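Pyruvate kinase 1 (Trypanosoma brucei brucei, PDB 4KCT) catalyses the transfer of phosphate from phosphoenolpyruvate to ADP, giving pyruvate and ATP, and has an intrinsic oxaloacetate decarboxylase activity. Local coordinates at residues A[18-23]-A[346-351]; A[56-61]-A[198-203]; A[281-286]-A[291-296]; A[305-310]-A[337-342]; A[379-384]-A[491-496]. All coordinates share one frame; numbering follows the deposited sequence.

Contact 1. Residues A[18-23]-A[346-351]; sequences KHRANR and YMARIC
The guanidinium of R20 meets the methyl of A348 obliquely, while that of R23, three residues on, is boxed in by its own segment: A21 O lies over one face and R20 O sits at the edge, in plane. This is the seam of the (beta/alpha)8 barrel, where the chain entering the first strand, 23-27, passes alongside helix 340-356, which follows the last strand. R20 has the largest share of the contact. Its CG is anti to the backbone N (chi1 169°), sending the chain out to the helix, and a bend at chi3 then turns the guanidinium across it, past A348. NE comes to 3.5 Å from A348 CB, and CD passes 3.6 Å from A348 O. The same CD lies 4.0 Å from C351 CB, so one methylene spans a helical turn. Deeper in, N22 CB packs on C351 SG at 4.1 Å. No hydrogen bond crosses between 18-23 and 346-351, although Q355, further along the helix, bonds to A21 N and H19 O. R23 also reaches V438 O through NH2, tying the segment to the alpha/beta domain. Its NH1 is shared between two carbonyls: R20 O at 2.9 Å, with a nearly straight N-H...O angle of 165°, and N22 O at 3.0 Å. R20 NH1 adds a weak bond to that second carbonyl, N22 O, at 2.9 Å.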
# COMPACT_ATOMS: atom_id res chain seq x y z
N LYS A 18 1.10 29.72 -5.68
CA LYS A 18 1.34 30.99 -6.37
C LYS A 18 1.31 30.83 -7.89
O LYS A 18 1.03 31.78 -8.61
CB LYS A 18 2.68 31.59 -5.96
CG LYS A 18 2.73 32.06 -4.52
CD LYS A 18 4.09 32.64 -4.17
CE LYS A 18 5.13 31.55 -4.00
NZ LYS A 18 6.41 32.10 -3.48
N HIS A 19 1.64 29.64 -8.40
CA HIS A 19 1.78 29.46 -9.84
C HIS A 19 0.82 28.43 -10.35
O HIS A 19 0.91 27.26 -10.01
CB HIS A 19 3.22 29.09 -10.20
CG HIS A 19 4.24 29.99 -9.56
ND1 HIS A 19 4.28 31.33 -9.78
CD2 HIS A 19 5.21 29.72 -8.57
CE1 HIS A 19 5.23 31.89 -8.99
NE2 HIS A 19 5.78 30.92 -8.23
N ARG A 20 -0.13 28.87 -11.16
CA ARG A 20 -1.22 27.99 -11.59
C ARG A 20 -0.63 26.97 -12.57
O ARG A 20 0.01 27.35 -13.54
CB ARG A 20 -2.30 28.82 -12.30
CG ARG A 20 -3.36 28.00 -13.02
CD ARG A 20 -4.59 28.86 -13.33
NE ARG A 20 -4.24 30.11 -14.02
CZ ARG A 20 -3.95 30.16 -15.33
NH1 ARG A 20 -4.04 29.05 -16.07
NH2 ARG A 20 -3.76 31.32 -15.92
N ALA A 21 -0.90 25.69 -12.34
CA ALA A 21 -0.37 24.63 -13.19
C ALA A 21 -1.28 24.34 -14.38
O ALA A 21 -0.79 23.99 -15.47
CB ALA A 21 -0.17 23.37 -12.37
N ASN A 22 -2.60 24.36 -14.17
CA ASN A 22 -3.52 23.98 -15.25
C ASN A 22 -3.73 25.10 -16.26
O ASN A 22 -3.40 26.27 -16.00
CB ASN A 22 -4.89 23.51 -14.68
CG ASN A 22 -4.75 22.31 -13.80
OD1 ASN A 22 -4.59 22.44 -12.57
ND2 ASN A 22 -4.65 21.12 -14.42
N ARG A 23 -4.22 24.74 -17.44
CA ARG A 23 -4.24 25.67 -18.58
C ARG A 23 -5.68 25.85 -19.07
O ARG A 23 -6.48 24.93 -18.99
CB ARG A 23 -3.34 25.15 -19.72
CG ARG A 23 -1.86 25.03 -19.31
CD ARG A 23 -1.27 26.42 -19.07
NE ARG A 23 0.11 26.34 -18.53
CZ ARG A 23 0.45 26.68 -17.28
NH1 ARG A 23 -0.48 27.00 -16.38
NH2 ARG A 23 1.72 26.59 -16.90
N TYR A 346 -12.37 33.55 -12.79
CA TYR A 346 -12.93 32.52 -11.89
C TYR A 346 -12.32 31.17 -12.19
O TYR A 346 -11.96 30.43 -11.28
CB TYR A 346 -14.45 32.41 -12.01
CG TYR A 346 -15.21 33.14 -10.95
CD1 TYR A 346 -15.25 32.66 -9.65
CD2 TYR A 346 -15.86 34.34 -11.24
CE1 TYR A 346 -15.94 33.35 -8.67
CE2 TYR A 346 -16.53 35.04 -10.26
CZ TYR A 346 -16.60 34.52 -8.98
OH TYR A 346 -17.26 35.22 -8.01
N MET A 347 -12.28 30.82 -13.48
CA MET A 347 -11.76 29.51 -13.88
C MET A 347 -10.32 29.32 -13.38
O MET A 347 -9.99 28.29 -12.79
CB MET A 347 -11.79 29.34 -15.40
CG MET A 347 -11.45 27.90 -15.80
SD MET A 347 -11.93 27.54 -17.52
CE MET A 347 -13.35 26.45 -17.24
N ALA A 348 -9.50 30.35 -13.54
CA ALA A 348 -8.13 30.35 -12.98
C ALA A 348 -8.07 30.18 -11.46
O ALA A 348 -7.26 29.41 -10.95
CB ALA A 348 -7.37 31.61 -13.42
N ARG A 349 -8.93 30.89 -10.72
CA ARG A 349 -8.91 30.81 -9.25
C ARG A 349 -9.36 29.43 -8.78
O ARG A 349 -8.82 28.88 -7.81
CB ARG A 349 -9.82 31.90 -8.61
CG ARG A 349 -9.23 33.30 -8.71
CD ARG A 349 -9.90 34.29 -7.74
NE ARG A 349 -11.33 34.42 -7.95
CZ ARG A 349 -11.92 35.24 -8.84
NH1 ARG A 349 -13.24 35.30 -8.90
NH2 ARG A 349 -11.20 35.97 -9.67
N ILE A 350 -10.35 28.85 -9.47
CA ILE A 350 -10.80 27.49 -9.14
C ILE A 350 -9.68 26.47 -9.43
O ILE A 350 -9.45 25.55 -8.61
CB ILE A 350 -12.10 27.10 -9.91
CG1 ILE A 350 -13.27 28.05 -9.59
CG2 ILE A 350 -12.51 25.66 -9.61
CD1 ILE A 350 -14.34 28.01 -10.70
N CYS A 351 -9.06 26.56 -10.61
CA CYS A 351 -7.92 25.68 -10.93
C CYS A 351 -6.88 25.72 -9.83
O CYS A 351 -6.40 24.69 -9.37
CB CYS A 351 -7.26 26.13 -12.23
SG CYS A 351 -8.23 25.64 -13.66

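Contact 2. Residues A[56-61]-A[198-203]; sequences GSHEYH and LEFGVA
H58 carries its ring anti to the carbonyl carbon (chi1 -73°) and F200 sends its own out anti to the backbone N (chi1 171°), and the two side chains lie alongside one another, running opposite ways. What lies over the imidazole is the root of F200: CB sits over one face in a CH-pi contact, 4.0 Å from the H58 ring centroid and 3.6 Å from H58 CE1. The rings overlap obliquely, their planes at 34° and the centroids of H58 and F200 4.5 Å apart. Farther out, F200 CZ reaches the backbone of the first helical turn, 3.6 Å from H58 O, and H61 CB lies 4.3 Å from F200 CE2. The imidazole is also held through NE2, which bonds to D197 OD2, so helix 192-204 grips H58 by a hydrogen bond and by ring packing. At the start of the other helix, S57 OG caps Y60 N at 3.0 Å. H61 is buried, its NE2 bonded to H55 O and its ring stacked on F53, about 9 Å from the bound potassium ion. This is helix-to-helix packing on the outside of a TIM barrel, joining helix 58-75, after the second strand, to helix 192-204, before the fourth.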
# COMPACT_ATOMS: atom_id res chain seq x y z
N GLY A 56 -18.89 30.73 -38.82
CA GLY A 56 -18.00 31.81 -39.27
C GLY A 56 -17.23 31.49 -40.54
O GLY A 56 -16.83 30.36 -40.76
N SER A 57 -16.94 32.50 -41.35
CA SER A 57 -16.20 32.29 -42.61
C SER A 57 -14.70 32.18 -42.32
O SER A 57 -14.24 32.56 -41.24
CB SER A 57 -16.43 33.48 -43.53
OG SER A 57 -16.04 34.67 -42.85
N HIS A 58 -13.92 31.83 -43.34
CA HIS A 58 -12.46 31.96 -43.24
C HIS A 58 -12.03 33.37 -42.94
O HIS A 58 -11.10 33.59 -42.18
CB HIS A 58 -11.76 31.46 -44.50
CG HIS A 58 -11.76 29.97 -44.63
ND1 HIS A 58 -11.08 29.32 -45.60
CD2 HIS A 58 -12.42 28.98 -43.89
CE1 HIS A 58 -11.28 28.00 -45.49
NE2 HIS A 58 -12.11 27.79 -44.45
N GLU A 59 -12.71 34.34 -43.53
CA GLU A 59 -12.42 35.74 -43.26
C GLU A 59 -12.60 36.09 -41.77
O GLU A 59 -11.77 36.80 -41.17
CB GLU A 59 -13.29 36.65 -44.13
CG GLU A 59 -13.35 38.09 -43.67
CD GLU A 59 -14.26 38.94 -44.55
OE1 GLU A 59 -13.78 39.96 -45.09
OE2 GLU A 59 -15.47 38.60 -44.71
N TYR A 60 -13.68 35.60 -41.17
CA TYR A 60 -13.91 35.81 -39.74
C TYR A 60 -12.74 35.24 -38.90
O TYR A 60 -12.18 35.92 -38.02
CB TYR A 60 -15.25 35.19 -39.32
CG TYR A 60 -15.61 35.44 -37.86
CD1 TYR A 60 -16.17 36.66 -37.47
CD2 TYR A 60 -15.28 34.51 -36.86
CE1 TYR A 60 -16.48 36.91 -36.15
CE2 TYR A 60 -15.55 34.77 -35.52
CZ TYR A 60 -16.14 35.98 -35.17
OH TYR A 60 -16.36 36.28 -33.85
N HIS A 61 -12.36 34.01 -39.20
CA HIS A 61 -11.33 33.34 -38.42
C HIS A 61 -9.97 33.89 -38.70
O HIS A 61 -9.12 33.90 -37.82
CB HIS A 61 -11.36 31.84 -38.65
CG HIS A 61 -12.62 31.20 -38.16
ND1 HIS A 61 -13.02 31.29 -36.87
CD2 HIS A 61 -13.66 30.58 -38.85
CE1 HIS A 61 -14.22 30.69 -36.73
NE2 HIS A 61 -14.59 30.23 -37.93
N LEU A 198 -8.87 22.76 -42.95
CA LEU A 198 -7.53 22.31 -42.55
C LEU A 198 -6.44 22.91 -43.44
O LEU A 198 -5.41 23.37 -42.95
CB LEU A 198 -7.44 20.80 -42.57
CG LEU A 198 -8.35 20.09 -41.54
CD1 LEU A 198 -8.34 18.59 -41.77
CD2 LEU A 198 -7.92 20.41 -40.10
N GLU A 199 -6.74 23.01 -44.73
CA GLU A 199 -5.86 23.71 -45.65
C GLU A 199 -5.62 25.15 -45.19
O GLU A 199 -4.51 25.64 -45.24
CB GLU A 199 -6.44 23.68 -47.07
CG GLU A 199 -5.88 24.75 -48.00
CD GLU A 199 -6.41 24.60 -49.43
OE1 GLU A 199 -5.70 23.99 -50.26
OE2 GLU A 199 -7.57 25.03 -49.70
N PHE A 200 -6.69 25.84 -44.80
CA PHE A 200 -6.59 27.20 -44.25
C PHE A 200 -5.74 27.20 -42.96
O PHE A 200 -4.78 27.96 -42.84
CB PHE A 200 -8.00 27.75 -43.97
CG PHE A 200 -8.02 29.05 -43.21
CD1 PHE A 200 -8.01 30.27 -43.90
CD2 PHE A 200 -8.12 29.06 -41.83
CE1 PHE A 200 -8.06 31.48 -43.20
CE2 PHE A 200 -8.17 30.26 -41.12
CZ PHE A 200 -8.16 31.47 -41.81
N GLY A 201 -6.01 26.26 -42.06
CA GLY A 201 -5.24 26.17 -40.82
C GLY A 201 -3.75 25.97 -41.06
O GLY A 201 -2.90 26.58 -40.40
N VAL A 202 -3.42 25.09 -42.00
CA VAL A 202 -2.00 24.83 -42.32
C VAL A 202 -1.36 26.08 -42.92
O VAL A 202 -0.28 26.48 -42.50
CB VAL A 202 -1.84 23.63 -43.29
CG1 VAL A 202 -0.38 23.49 -43.75
CG2 VAL A 202 -2.29 22.35 -42.61
N ALA A 203 -2.05 26.73 -43.87
CA ALA A 203 -1.53 27.93 -44.52
C ALA A 203 -1.32 29.06 -43.51
O ALA A 203 -0.35 29.81 -43.62
CB ALA A 203 -2.46 28.38 -45.64

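Contact 3. Residues A[281-286]-A[291-296]; sequences CIISKC and KPVICA
V293 wedges its branched side chain between C286 and I283 on the helix, and these three residues make up most of the contact. V293 CB lies 3.7 Å from C286 CB and 3.8 Å from C286 SG, so the cysteine lies against the base of the valine. With CG1 between the backbone N and the carbonyl carbon (chi1 63°), both methyls of V293 are turned to the helix. CG1 meets I283 CG2 at 4.0 Å, and V293 CG2 lies 4.1 Å from I283 CG1, the isoleucine lying crosswise to the valine. Below this apolar layer the backbone closes the turn: K291 N donates to C286 O at 3.1 Å, with an N-H...O angle of 156°. The helix and strand segments run nearly antiparallel, at 161° with axes 9.0 Å apart, as a short helix-to-strand connection requires. K291 leads its amine away to I253 O and S256 O, at the C-terminal end of helix 249-255. Strand 293-296, seventh in the barrel, is hydrogen-bonded between 258-262 and 327-330. On its outer side helix 275-289 also packs through I282 and C286 on I259 and on helix 249-255, while S284 OG bonds to N7 of the second subunit.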
# COMPACT_ATOMS: atom_id res chain seq x y z
N CYS A 281 -12.31 8.01 -16.84
CA CYS A 281 -11.55 6.98 -17.55
C CYS A 281 -10.59 7.56 -18.61
O CYS A 281 -9.41 7.29 -18.59
CB CYS A 281 -12.51 5.99 -18.20
SG CYS A 281 -11.66 4.76 -19.20
N ILE A 282 -11.10 8.48 -19.43
CA ILE A 282 -10.32 9.08 -20.50
C ILE A 282 -9.19 9.96 -19.94
O ILE A 282 -8.03 9.87 -20.37
CB ILE A 282 -11.21 9.89 -21.44
CG1 ILE A 282 -12.13 8.96 -22.25
CG2 ILE A 282 -10.38 10.76 -22.36
CD1 ILE A 282 -13.28 9.71 -22.91
N ILE A 283 -9.50 10.77 -18.93
CA ILE A 283 -8.46 11.60 -18.36
C ILE A 283 -7.33 10.75 -17.78
O ILE A 283 -6.12 11.00 -18.06
CB ILE A 283 -9.00 12.59 -17.31
CG1 ILE A 283 -9.87 13.66 -18.01
CG2 ILE A 283 -7.83 13.22 -16.55
CD1 ILE A 283 -10.68 14.56 -17.02
N SER A 284 -7.69 9.73 -17.01
CA SER A 284 -6.68 8.86 -16.40
C SER A 284 -5.86 8.11 -17.44
O SER A 284 -4.65 8.01 -17.32
CB SER A 284 -7.32 7.89 -15.41
OG SER A 284 -7.81 8.65 -14.28
N LYS A 285 -6.51 7.65 -18.50
CA LYS A 285 -5.78 6.99 -19.57
C LYS A 285 -4.78 7.94 -20.23
O LYS A 285 -3.67 7.53 -20.57
CB LYS A 285 -6.75 6.40 -20.63
CG LYS A 285 -7.41 5.08 -20.20
CD LYS A 285 -8.38 4.60 -21.27
CE LYS A 285 -8.98 3.23 -20.93
NZ LYS A 285 -7.99 2.14 -21.12
N CYS A 286 -5.18 9.19 -20.47
CA CYS A 286 -4.24 10.19 -21.00
C CYS A 286 -3.08 10.48 -20.06
O CYS A 286 -1.95 10.68 -20.51
CB CYS A 286 -4.97 11.50 -21.36
SG CYS A 286 -6.04 11.32 -22.81
N LYS A 291 -0.11 12.14 -22.47
CA LYS A 291 -0.59 13.04 -23.52
C LYS A 291 -1.63 14.01 -22.97
O LYS A 291 -2.44 13.65 -22.09
CB LYS A 291 -1.16 12.25 -24.70
CG LYS A 291 -0.11 11.40 -25.42
CD LYS A 291 -0.66 10.69 -26.65
CE LYS A 291 0.49 10.28 -27.59
NZ LYS A 291 0.04 9.29 -28.58
N PRO A 292 -1.63 15.24 -23.47
CA PRO A 292 -2.46 16.28 -22.86
C PRO A 292 -3.96 16.01 -23.07
O PRO A 292 -4.37 15.40 -24.07
CB PRO A 292 -2.05 17.57 -23.62
CG PRO A 292 -1.24 17.11 -24.80
CD PRO A 292 -0.60 15.82 -24.36
N VAL A 293 -4.76 16.35 -22.08
CA VAL A 293 -6.20 16.11 -22.15
C VAL A 293 -6.95 17.34 -21.64
O VAL A 293 -6.50 18.01 -20.71
CB VAL A 293 -6.63 14.80 -21.41
CG1 VAL A 293 -6.32 14.86 -19.90
CG2 VAL A 293 -8.13 14.50 -21.64
N ILE A 294 -7.97 17.74 -22.42
CA ILE A 294 -8.74 18.93 -22.19
C ILE A 294 -10.16 18.48 -21.79
O ILE A 294 -10.77 17.64 -22.48
CB ILE A 294 -8.86 19.72 -23.52
CG1 ILE A 294 -7.47 20.05 -24.09
CG2 ILE A 294 -9.75 20.94 -23.35
CD1 ILE A 294 -7.52 20.65 -25.50
N CYS A 295 -10.68 19.02 -20.70
CA CYS A 295 -12.11 18.85 -20.37
C CYS A 295 -12.92 20.05 -20.90
O CYS A 295 -12.53 21.19 -20.70
CB CYS A 295 -12.28 18.72 -18.84
SG CYS A 295 -14.00 18.32 -18.35
N ALA A 296 -14.00 19.77 -21.65
CA ALA A 296 -14.74 20.80 -22.38
C ALA A 296 -16.26 20.81 -22.04
O ALA A 296 -16.88 19.75 -21.83
CB ALA A 296 -14.56 20.65 -23.89

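Contact 4. Residues A[305-310]-A[337-342]; sequences SNPRPT and GKYPNE
S305 opens the contact through its backbone, the carbonyl O lying at the edge of the Y339 ring, near its plane and 3.5 Å from CE2. The two segments belong to loops that follow the seventh and eighth strands of the TIM barrel: 305-310 leads into helix 311-323, and Y339 stands just before the first turn of helix 340-356. At N306 the chain begins to climb over the ring, and its carbonyl O approaches Y339 CD2 obliquely at 3.4 Å. N306 turns its side chain away from the other segment. P307 then lies over the aromatic face. Its CA stands 3.8 Å above the ring plane, over the centre, and CB makes a CH-pi contact, 4.1 Å from the Y339 centroid and only 17° off the ring normal. CD reaches farther along, 4.0 Å from Y339 OH. Beyond the proline the segment leaves Y339: R308 and P309 rest on Y346, R308 also bonding through NH2 to G267 O of the second subunit, and T310 caps the following helix. What brings the ring under P307 is the first torsion of Y339 (chi1 -57°), which sets CG anti to the carbonyl carbon. The opposite face carries the aliphatic part of its neighbour, K338 CG lying 4.1 Å above the plane toward the rim. Across the ring from S305, E342 OE1 completes the surround, in plane at the edge and 3.9 Å from Y339 CD1.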
# COMPACT_ATOMS: atom_id res chain seq x y z
N SER A 305 -24.21 34.66 -18.75
CA SER A 305 -25.22 35.69 -18.47
C SER A 305 -25.03 36.32 -17.10
O SER A 305 -25.69 37.31 -16.80
CB SER A 305 -26.63 35.09 -18.50
OG SER A 305 -27.06 34.92 -19.82
N ASN A 306 -24.40 35.58 -16.20
CA ASN A 306 -24.34 35.98 -14.79
C ASN A 306 -22.92 36.20 -14.35
O ASN A 306 -22.00 35.59 -14.88
CB ASN A 306 -25.01 34.94 -13.87
CG ASN A 306 -26.44 34.62 -14.29
OD1 ASN A 306 -27.31 35.47 -14.24
ND2 ASN A 306 -26.66 33.39 -14.74
N PRO A 307 -22.72 37.15 -13.43
CA PRO A 307 -21.39 37.59 -13.09
C PRO A 307 -20.66 36.60 -12.14
O PRO A 307 -19.49 36.79 -11.84
CB PRO A 307 -21.64 38.95 -12.37
CG PRO A 307 -23.02 38.84 -11.85
CD PRO A 307 -23.78 38.01 -12.86
N ARG A 308 -21.38 35.59 -11.66
CA ARG A 308 -20.78 34.55 -10.79
C ARG A 308 -21.29 33.20 -11.25
O ARG A 308 -22.37 33.11 -11.81
CB ARG A 308 -21.19 34.77 -9.32
CG ARG A 308 -20.67 36.06 -8.70
CD ARG A 308 -21.15 36.23 -7.25
NE ARG A 308 -21.59 34.95 -6.68
CZ ARG A 308 -21.11 34.41 -5.56
NH1 ARG A 308 -20.16 35.03 -4.86
NH2 ARG A 308 -21.56 33.23 -5.14
N PRO A 309 -20.53 32.14 -10.97
CA PRO A 309 -20.94 30.80 -11.42
C PRO A 309 -21.85 30.14 -10.37
O PRO A 309 -21.96 30.63 -9.25
CB PRO A 309 -19.60 30.05 -11.50
CG PRO A 309 -18.80 30.67 -10.39
CD PRO A 309 -19.14 32.14 -10.46
N THR A 310 -22.53 29.06 -10.74
CA THR A 310 -23.32 28.31 -9.76
C THR A 310 -22.37 27.41 -8.96
O THR A 310 -21.21 27.23 -9.32
CB THR A 310 -24.37 27.41 -10.43
OG1 THR A 310 -23.69 26.35 -11.13
CG2 THR A 310 -25.24 28.22 -11.44
N GLY A 337 -20.47 35.43 -24.30
CA GLY A 337 -20.97 35.84 -23.02
C GLY A 337 -20.76 37.30 -22.69
O GLY A 337 -20.01 38.03 -23.37
N LYS A 338 -21.38 37.71 -21.60
CA LYS A 338 -21.35 39.08 -21.12
C LYS A 338 -20.13 39.34 -20.23
O LYS A 338 -19.79 40.48 -19.97
CB LYS A 338 -22.64 39.34 -20.32
CG LYS A 338 -23.01 40.78 -20.11
CD LYS A 338 -24.44 40.85 -19.58
CE LYS A 338 -24.69 42.12 -18.78
NZ LYS A 338 -26.03 42.07 -18.14
N TYR A 339 -19.53 38.28 -19.68
CA TYR A 339 -18.48 38.44 -18.69
C TYR A 339 -17.23 37.60 -19.03
O TYR A 339 -16.77 36.82 -18.19
CB TYR A 339 -18.98 38.05 -17.28
CG TYR A 339 -20.20 38.83 -16.82
CD1 TYR A 339 -20.06 40.12 -16.30
CD2 TYR A 339 -21.47 38.27 -16.87
CE1 TYR A 339 -21.17 40.85 -15.89
CE2 TYR A 339 -22.58 38.98 -16.44
CZ TYR A 339 -22.42 40.28 -15.97
OH TYR A 339 -23.51 40.98 -15.54
N PRO A 340 -16.65 37.82 -20.23
CA PRO A 340 -15.58 36.93 -20.70
C PRO A 340 -14.31 37.00 -19.83
O PRO A 340 -13.75 35.96 -19.51
CB PRO A 340 -15.29 37.43 -22.13
CG PRO A 340 -15.92 38.79 -22.21
CD PRO A 340 -17.12 38.72 -21.29
N ASN A 341 -13.94 38.18 -19.35
CA ASN A 341 -12.76 38.28 -18.45
C ASN A 341 -13.03 37.67 -17.08
O ASN A 341 -12.19 36.95 -16.55
CB ASN A 341 -12.29 39.72 -18.30
CG ASN A 341 -11.87 40.33 -19.62
OD1 ASN A 341 -11.30 39.65 -20.46
ND2 ASN A 341 -12.31 41.58 -19.87
N GLU A 342 -14.21 37.92 -16.52
CA GLU A 342 -14.51 37.45 -15.17
C GLU A 342 -14.61 35.90 -15.16
O GLU A 342 -14.28 35.28 -14.16
CB GLU A 342 -15.84 38.04 -14.65
CG GLU A 342 -15.78 39.54 -14.34
CD GLU A 342 -15.98 40.41 -15.58
OE1 GLU A 342 -16.19 39.88 -16.69
OE2 GLU A 342 -15.84 41.64 -15.47

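Contact 5. Residues A[379-384]-A[491-496]; sequences EAVCSS and NQTRLI
V381 makes this a buried helix-on-strand contact in the C-terminal alpha/beta domain, where helix 377-392 lies against the start of strand 492-497. It is the one residue of 379-384 that reaches the strand to any extent, and its two methyls divide the work. CG1, anti to the backbone N (chi1 164°), comes to 3.4 Å from T493 OG1 and 3.9 Å from Q492 O. CG2 lies lower, against the turn into the strand, 3.7 Å from N491 C. T493 OG1 also lies 3.6 Å from V381 O, alongside the valine. That hydroxyl is placed by a first torsion (chi1 -41°) setting it anti to the carbonyl carbon. Between these segments the contact is van der Waals packing without a hydrogen bond; T493 and L495 continue it onto A385, S388 and V392 of the same helix. The strand is an edge of the five-stranded mixed sheet within this chain, antiparallel to 476-481, but the tetramer extends it: Q492, T493 and R494 pair in an antiparallel ladder with a strand of the third subunit. R494 also forms a salt bridge to D483 of that subunit, and N491 ND2 bonds to its L495 O. Within its own chain N491 faces away from the helix, OD1 accepting from D483 N. Its side chain lies about 7 Å from the bound fructose 2,6-bisphosphate, which occupies a pocket in this domain.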
# COMPACT_ATOMS: atom_id res chain seq x y z
N GLU A 379 12.74 8.62 -20.30
CA GLU A 379 11.63 8.59 -19.37
C GLU A 379 12.05 8.29 -17.93
O GLU A 379 11.55 8.92 -17.00
CB GLU A 379 10.51 7.66 -19.83
CG GLU A 379 9.30 7.77 -18.91
CD GLU A 379 7.99 7.34 -19.58
OE1 GLU A 379 8.05 6.74 -20.68
OE2 GLU A 379 6.94 7.51 -18.96
N ALA A 380 12.97 7.35 -17.75
CA ALA A 380 13.67 7.21 -16.45
C ALA A 380 14.28 8.52 -15.96
O ALA A 380 14.15 8.89 -14.78
CB ALA A 380 14.71 6.11 -16.52
N VAL A 381 14.94 9.24 -16.86
CA VAL A 381 15.54 10.53 -16.48
C VAL A 381 14.45 11.55 -16.04
O VAL A 381 14.57 12.21 -14.99
CB VAL A 381 16.43 11.11 -17.63
CG1 VAL A 381 16.74 12.60 -17.40
CG2 VAL A 381 17.74 10.30 -17.73
N CYS A 382 13.40 11.68 -16.85
CA CYS A 382 12.36 12.64 -16.52
C CYS A 382 11.60 12.28 -15.25
O CYS A 382 11.29 13.15 -14.41
CB CYS A 382 11.42 12.88 -17.72
SG CYS A 382 12.29 13.74 -19.10
N SER A 383 11.28 11.00 -15.09
CA SER A 383 10.56 10.58 -13.90
C SER A 383 11.41 10.69 -12.63
O SER A 383 10.93 11.18 -11.60
CB SER A 383 10.00 9.17 -14.06
OG SER A 383 11.00 8.21 -14.01
N SER A 384 12.71 10.41 -12.72
CA SER A 384 13.58 10.55 -11.56
C SER A 384 13.90 12.02 -11.27
O SER A 384 14.13 12.40 -10.13
CB SER A 384 14.85 9.72 -11.72
OG SER A 384 14.56 8.34 -11.57
N ASN A 491 19.52 12.88 -21.37
CA ASN A 491 20.00 11.73 -20.58
C ASN A 491 20.55 12.14 -19.23
O ASN A 491 21.20 11.34 -18.55
CB ASN A 491 21.07 10.94 -21.36
CG ASN A 491 22.41 11.67 -21.42
OD1 ASN A 491 22.46 12.89 -21.63
ND2 ASN A 491 23.51 10.94 -21.13
N GLN A 492 20.31 13.39 -18.83
CA GLN A 492 21.02 13.96 -17.68
C GLN A 492 20.03 14.80 -16.84
O GLN A 492 19.23 15.54 -17.40
CB GLN A 492 22.16 14.88 -18.19
CG GLN A 492 22.90 15.60 -17.07
CD GLN A 492 24.02 16.48 -17.59
OE1 GLN A 492 23.90 17.72 -17.62
NE2 GLN A 492 25.09 15.86 -18.01
N THR A 493 20.12 14.70 -15.51
CA THR A 493 19.43 15.63 -14.60
C THR A 493 20.46 16.16 -13.62
O THR A 493 21.30 15.38 -13.12
CB THR A 493 18.41 14.88 -13.70
OG1 THR A 493 17.70 13.89 -14.45
CG2 THR A 493 17.41 15.87 -13.06
N ARG A 494 20.32 17.43 -13.24
CA ARG A 494 21.26 18.08 -12.28
C ARG A 494 20.40 18.86 -11.29
O ARG A 494 19.42 19.47 -11.69
CB ARG A 494 22.12 19.13 -13.00
CG ARG A 494 23.11 18.58 -14.00
CD ARG A 494 24.00 19.69 -14.48
NE ARG A 494 23.38 20.55 -15.49
CZ ARG A 494 23.82 21.78 -15.75
NH1 ARG A 494 24.84 22.27 -15.05
NH2 ARG A 494 23.32 22.46 -16.75
N LEU A 495 20.85 18.95 -10.04
CA LEU A 495 20.28 19.91 -9.10
C LEU A 495 21.22 21.09 -9.03
O LEU A 495 22.38 20.92 -8.71
CB LEU A 495 20.15 19.32 -7.70
CG LEU A 495 19.34 18.03 -7.54
CD1 LEU A 495 18.66 17.95 -6.17
CD2 LEU A 495 18.35 17.84 -8.65
N ILE A 496 20.71 22.28 -9.33
CA ILE A 496 21.52 23.49 -9.37
C ILE A 496 20.92 24.51 -8.40
O ILE A 496 19.70 24.66 -8.35
CB ILE A 496 21.53 24.06 -10.79
CG1 ILE A 496 22.30 23.11 -11.71
CG2 ILE A 496 22.19 25.45 -10.82
CD1 ILE A 496 22.17 23.46 -13.17

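Contacts 1 to 4 all belong to the barrel, and only contact 5 lies in the alpha/beta domain. Contacts 3 and 5 are buried helix-on-strand packing around one valine each, but contact 3 adds a backbone hydrogen bond and contact 5 has none. Contacts 1 and 2 are partly buried, the first an arginine chain along a helix, the second an oblique aromatic pair on the barrel's outside. Contact 4 is the surface one, with a proline on a tyrosine face. Contacts 1 and 4 share helix 340-356 and touch each other. The second subunit reaches contacts 1, 3 and 4, the third reaches contact 5, and contact 2 meets no other chain.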